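Local atomic coordinates of Xaa-Pro dipeptidase (Pyrococcus horikoshii, PDB entry 1WY2), a protein that probably splits dipeptides that carry a C-terminal proline after a nonpolar residue, as a two-metal, cobalt-dependent homodimeric prolidase. Residues I142-V147 / S222-T227; P179-I184 / V210-A215. All blocks are in the same frame, centred on the assembly; numbering follows the deposited sequence.

Interaction 1: residues I142-V147 / S222-T227. With ZN (zinc ion), chain D; ZN (zinc ion), chain E.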
loop_
_atom_site.group_PDB
_atom_site.type_symbol
_atom_site.label_atom_id
_atom_site.label_comp_id
_atom_site.label_asym_id
_atom_site.label_seq_id
_atom_site.Cartn_x
_atom_site.Cartn_y
_atom_site.Cartn_z
ATOM N N ILE A 142 16.474 13.364 2.947
ATOM C CA ILE A 142 15.900 13.294 1.610
ATOM C C ILE A 142 14.556 14.026 1.599
ATOM O O ILE A 142 14.222 14.715 0.633
ATOM C CB ILE A 142 15.702 11.820 1.170
ATOM C CG1 ILE A 142 17.071 11.155 0.988
ATOM C CG2 ILE A 142 14.893 11.751 -0.125
ATOM C CD1 ILE A 142 17.003 9.690 0.635
ATOM N N ALA A 143 13.793 13.886 2.680
ATOM C CA ALA A 143 12.493 14.551 2.772
ATOM C C ALA A 143 12.699 16.064 2.835
ATOM O O ALA A 143 11.949 16.822 2.222
ATOM C CB ALA A 143 11.734 14.066 4.010
ATOM N N ASP A 144 13.714 16.500 3.582
ATOM C CA ASP A 144 14.011 17.931 3.687
ATOM C C ASP A 144 14.324 18.494 2.303
ATOM O O ASP A 144 13.858 19.573 1.937
ATOM C CB ASP A 144 15.210 18.184 4.616
ATOM C CG ASP A 144 14.825 18.210 6.086
ATOM O OD1 ASP A 144 13.747 18.755 6.416
ATOM O OD2 ASP A 144 15.612 17.706 6.917
ATOM N N LYS A 145 15.120 17.759 1.533
ATOM C CA LYS A 145 15.477 18.200 0.187
ATOM C C LYS A 145 14.236 18.297 -0.691
ATOM O O LYS A 145 14.121 19.194 -1.529
ATOM C CB LYS A 145 16.481 17.233 -0.447
ATOM C CG LYS A 145 17.876 17.324 0.141
ATOM C CD LYS A 145 18.819 16.344 -0.528
ATOM C CE LYS A 145 20.234 16.516 -0.002
ATOM N NZ LYS A 145 21.181 15.569 -0.657
ATOM N N ALA A 146 13.302 17.372 -0.490
ATOM C CA ALA A 146 12.075 17.359 -1.276
ATOM C C ALA A 146 11.204 18.565 -0.945
ATOM O O ALA A 146 10.633 19.187 -1.838
ATOM C CB ALA A 146 11.305 16.069 -1.026
ATOM N N VAL A 147 11.104 18.894 0.338
ATOM C CA VAL A 147 10.301 20.038 0.753
ATOM C C VAL A 147 10.887 21.337 0.203
ATOM O O VAL A 147 10.151 22.214 -0.252
ATOM C CB VAL A 147 10.212 20.131 2.289
ATOM C CG1 VAL A 147 9.509 21.422 2.696
ATOM C CG2 VAL A 147 9.450 18.928 2.830
ATOM N N SER A 222 10.319 8.535 6.622
ATOM C CA SER A 222 10.497 9.905 7.097
ATOM C C SER A 222 9.149 10.588 6.866
ATOM O O SER A 222 8.335 10.117 6.067
ATOM C CB SER A 222 11.608 10.623 6.322
ATOM O OG SER A 222 11.377 10.577 4.928
ATOM N N ASP A 223 8.908 11.696 7.552
ATOM C CA ASP A 223 7.624 12.377 7.437
ATOM C C ASP A 223 7.822 13.839 7.811
ATOM O O ASP A 223 8.355 14.142 8.878
ATOM C CB ASP A 223 6.637 11.700 8.397
ATOM C CG ASP A 223 5.194 12.048 8.118
ATOM O OD1 ASP A 223 4.921 12.916 7.262
ATOM O OD2 ASP A 223 4.332 11.434 8.779
ATOM N N ILE A 224 7.397 14.743 6.935
ATOM C CA ILE A 224 7.556 16.168 7.195
ATOM C C ILE A 224 6.441 16.988 6.547
ATOM O O ILE A 224 5.937 16.628 5.490
ATOM C CB ILE A 224 8.930 16.661 6.653
ATOM C CG1 ILE A 224 9.164 18.125 7.026
ATOM C CG2 ILE A 224 8.981 16.506 5.135
ATOM C CD1 ILE A 224 10.509 18.676 6.543
ATOM N N THR A 225 6.042 18.073 7.206
ATOM C CA THR A 225 5.022 18.967 6.664
ATOM C C THR A 225 5.435 20.409 6.900
ATOM O O THR A 225 5.814 20.787 8.009
ATOM C CB THR A 225 3.626 18.812 7.331
ATOM O OG1 THR A 225 3.141 17.474 7.175
ATOM C CG2 THR A 225 2.625 19.765 6.670
ATOM N N ARG A 226 5.374 21.212 5.849
ATOM C CA ARG A 226 5.669 22.635 5.967
ATOM C C ARG A 226 4.542 23.346 5.237
ATOM O O ARG A 226 4.021 22.841 4.245
ATOM C CB ARG A 226 7.010 22.990 5.316
ATOM C CG ARG A 226 8.228 22.493 6.084
ATOM C CD ARG A 226 8.395 23.216 7.418
ATOM N NE ARG A 226 9.554 22.710 8.151
ATOM C CZ ARG A 226 9.534 21.630 8.927
ATOM N NH1 ARG A 226 8.407 20.939 9.091
ATOM N NH2 ARG A 226 10.648 21.224 9.516
ATOM N N THR A 227 4.152 24.508 5.738
ATOM C CA THR A 227 3.093 25.269 5.096
ATOM C C THR A 227 3.680 26.609 4.691
ATOM O O THR A 227 4.428 27.218 5.454
ATOM C CB THR A 227 1.901 25.502 6.051
ATOM O OG1 THR A 227 1.316 24.242 6.403
ATOM C CG2 THR A 227 0.838 26.377 5.386
HETATM ZN ZN ZN D . 3.210 13.970 7.310
HETATM ZN ZN ZN E . 2.810 12.323 9.970
#

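Interaction 2: residues P179-I184 / V210-A215. With ZN (zinc ion), chain D.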
loop_
_atom_site.group_PDB
_atom_site.type_symbol
_atom_site.label_atom_id
_atom_site.label_comp_id
_atom_site.label_asym_id
_atom_site.label_seq_id
_atom_site.Cartn_x
_atom_site.Cartn_y
_atom_site.Cartn_z
ATOM N N PRO A 179 8.141 7.309 -2.524
ATOM C CA PRO A 179 7.606 8.176 -1.467
ATOM C C PRO A 179 7.079 7.310 -0.324
ATOM O O PRO A 179 6.602 6.201 -0.557
ATOM C CB PRO A 179 6.482 8.938 -2.175
ATOM C CG PRO A 179 6.912 8.938 -3.616
ATOM C CD PRO A 179 7.429 7.534 -3.794
ATOM N N ALA A 180 7.159 7.813 0.904
ATOM C CA ALA A 180 6.684 7.056 2.062
ATOM C C ALA A 180 5.161 6.942 2.052
ATOM O O ALA A 180 4.586 6.039 2.668
ATOM C CB ALA A 180 7.152 7.727 3.353
ATOM N N PHE A 181 4.521 7.870 1.351
ATOM C CA PHE A 181 3.069 7.905 1.233
ATOM C C PHE A 181 2.717 8.901 0.133
ATOM O O PHE A 181 3.578 9.651 -0.315
ATOM C CB PHE A 181 2.447 8.322 2.570
ATOM C CG PHE A 181 3.000 9.605 3.128
ATOM C CD1 PHE A 181 2.481 10.833 2.733
ATOM C CD2 PHE A 181 4.045 9.584 4.048
ATOM C CE1 PHE A 181 2.991 12.021 3.247
ATOM C CE2 PHE A 181 4.567 10.770 4.570
ATOM C CZ PHE A 181 4.039 11.989 4.171
ATOM N N ASP A 182 1.462 8.897 -0.310
ATOM C CA ASP A 182 1.022 9.807 -1.368
ATOM C C ASP A 182 1.259 11.265 -0.973
ATOM O O ASP A 182 0.670 11.765 -0.015
ATOM C CB ASP A 182 -0.461 9.574 -1.676
ATOM C CG ASP A 182 -0.704 8.280 -2.437
ATOM O OD1 ASP A 182 -0.171 7.229 -2.024
ATOM O OD2 ASP A 182 -1.434 8.315 -3.451
ATOM N N THR A 183 2.116 11.941 -1.730
ATOM C CA THR A 183 2.470 13.328 -1.450
ATOM C C THR A 183 1.292 14.282 -1.411
ATOM O O THR A 183 0.454 14.304 -2.316
ATOM C CB THR A 183 3.492 13.853 -2.475
ATOM O OG1 THR A 183 4.697 13.085 -2.372
ATOM C CG2 THR A 183 3.812 15.322 -2.216
ATOM N N ILE A 184 1.252 15.079 -0.349
ATOM C CA ILE A 184 0.201 16.060 -0.161
ATOM C C ILE A 184 0.701 17.451 -0.524
ATOM O O ILE A 184 1.666 17.936 0.054
ATOM C CB ILE A 184 -0.278 16.070 1.310
ATOM C CG1 ILE A 184 -1.070 14.794 1.598
ATOM C CG2 ILE A 184 -1.124 17.316 1.591
ATOM C CD1 ILE A 184 -1.302 14.535 3.068
ATOM N N VAL A 210 -0.071 23.508 1.916
ATOM C CA VAL A 210 0.446 22.535 2.869
ATOM C C VAL A 210 1.208 21.486 2.065
ATOM O O VAL A 210 0.684 20.941 1.091
ATOM C CB VAL A 210 -0.702 21.857 3.659
ATOM C CG1 VAL A 210 -0.140 20.793 4.604
ATOM C CG2 VAL A 210 -1.475 22.903 4.451
ATOM N N ILE A 211 2.447 21.229 2.472
ATOM C CA ILE A 211 3.319 20.260 1.809
ATOM C C ILE A 211 3.669 19.169 2.818
ATOM O O ILE A 211 4.452 19.397 3.737
ATOM C CB ILE A 211 4.623 20.943 1.337
ATOM C CG1 ILE A 211 4.285 22.159 0.466
ATOM C CG2 ILE A 211 5.486 19.953 0.556
ATOM C CD1 ILE A 211 5.441 23.131 0.295
ATOM N N ASP A 212 3.080 17.989 2.646
ATOM C CA ASP A 212 3.313 16.859 3.547
ATOM C C ASP A 212 3.837 15.712 2.685
ATOM O O ASP A 212 3.142 15.219 1.796
ATOM C CB ASP A 212 1.995 16.462 4.229
ATOM C CG ASP A 212 2.187 15.524 5.412
ATOM O OD1 ASP A 212 3.232 14.845 5.502
ATOM O OD2 ASP A 212 1.265 15.455 6.253
ATOM N N LEU A 213 5.069 15.292 2.944
ATOM C CA LEU A 213 5.676 14.229 2.159
ATOM C C LEU A 213 6.673 13.443 2.992
ATOM O O LEU A 213 6.970 13.796 4.136
ATOM C CB LEU A 213 6.370 14.836 0.925
ATOM C CG LEU A 213 7.462 15.890 1.165
ATOM C CD1 LEU A 213 8.779 15.206 1.500
ATOM C CD2 LEU A 213 7.632 16.757 -0.082
ATOM N N GLY A 214 7.188 12.366 2.414
ATOM C CA GLY A 214 8.154 11.560 3.132
ATOM C C GLY A 214 8.836 10.600 2.185
ATOM O O GLY A 214 8.329 10.319 1.102
ATOM N N ALA A 215 9.992 10.094 2.588
ATOM C CA ALA A 215 10.718 9.160 1.749
ATOM C C ALA A 215 10.892 7.816 2.433
ATOM O O ALA A 215 11.098 7.750 3.646
ATOM C CB ALA A 215 12.088 9.738 1.398
HETATM ZN ZN ZN D . 3.210 13.970 7.310
HETATM O O HOH W 1 5.483 11.764 -0.044
#

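Interaction 1: residues I142-V147 / S222-T227
V147 meets I224 methyl to methyl: V147 CG2 lies 3.4 Å from I224 CG2, tighter than usual for two carbons. Two torsions set this up. V147 holds CG1 opposite its backbone N (chi1 173°), which leaves CG2 beside the N and facing I224. I224 has CG1 extended away from its own N (chi1 -175°), so CG2 sits between N and the carbonyl carbon and faces the helix. A143 CB lies 3.8 Å from I224 CG2. The other branch of I224 runs on to D144, crossing it at about a right angle, and I224 CD1 comes 3.2 Å from D144 OD1. That oxygen is hydrogen-bonded to T346.

V147 CG1 rests on the bent aliphatic part of R226, 3.8 Å from R226 CG. The guanidinium end turns back, with I224 CD1 above one face, offset toward its rim. R226 NH1 donates to T225 O at 2.8 Å, and NH2 forms a salt bridge with D331. An alanine in place of V147 would probably open a gap beside I224 and R226, leaving R226 CG without its methyl neighbour.

D223 points away from the helix and bridges the two zinc ions, through OD1 to one and OD2 to the other. Helix 130-153 packs behind strand 220-229, which bears D223; residues 142-147 and 224-227 run 23° from parallel. Strand 208-217 also touches this helix, and helix 160-173 packs on I142 and A146.

Interaction 2: residues P179-I184 / V210-A215
The F181 ring and the D212 carboxylate stand nearly perpendicular, their planes 85° apart. F181 CZ approaches D212 OD1 obliquely at 3.3 Å and L213 C at 3.2 Å. One face of the ring has water 1 above it, offset toward the rim. With chi1 at 53°, CG of F181 lies between its backbone N and carbonyl carbon, and the ring reaches the backbone of L213 and G214. G214 leaves room for it: a CB there would clash with F181 CE2.

D212 OD1 binds one zinc ion at 2.0 Å, together with D223 and E330. These are ligands of the dinuclear centre in the pita-bread fold of M24 metallopeptidases, and D212 carries its share from strand 208-217. D212 OD2 lies at a longer 2.7 Å from the same zinc and has a salt bridge to R328. I184 and D212 form an antiparallel hydrogen-bonded pair, their side chains side by side. I184 N donates to D212 O in the carbonyl plane at 2.9 Å, and D212 N donates back to I184 O. P179 and A215 form a separate non-hydrogen-bonded pair, and the register shifts by two residues between the ladders.

Between them, A180 N donates almost straight (174°) to G214 O, from above the carbonyl plane. Water 1 accepts from G214 N and donates to F181 O and T183 OG1. T183 OG1 is also hydrogen-bonded to E168 of helix 160-173. D182 points away from the strand and forms a salt bridge with K178 of the second subunit.

From the N terminus, the first of the four segments is 142-147, on helix 130-153. The chain goes on through helix 160-173 to 179-184. Interaction 2 closes the shorter loop when strand 208-217 returns beside 179-184. Interaction 1 closes the longer loop at the next strand, 220-229, so interaction 2 is nested inside it. The two strands are antiparallel neighbours in one sheet, and their segments touch directly: R226 O lies 2.9 Å from I211 N. Interaction 1 ties helix to sheet; interaction 2 joins a loop and a short strand to it. The neighbouring strands 208-217 and 220-229 bring both contacts to one metal.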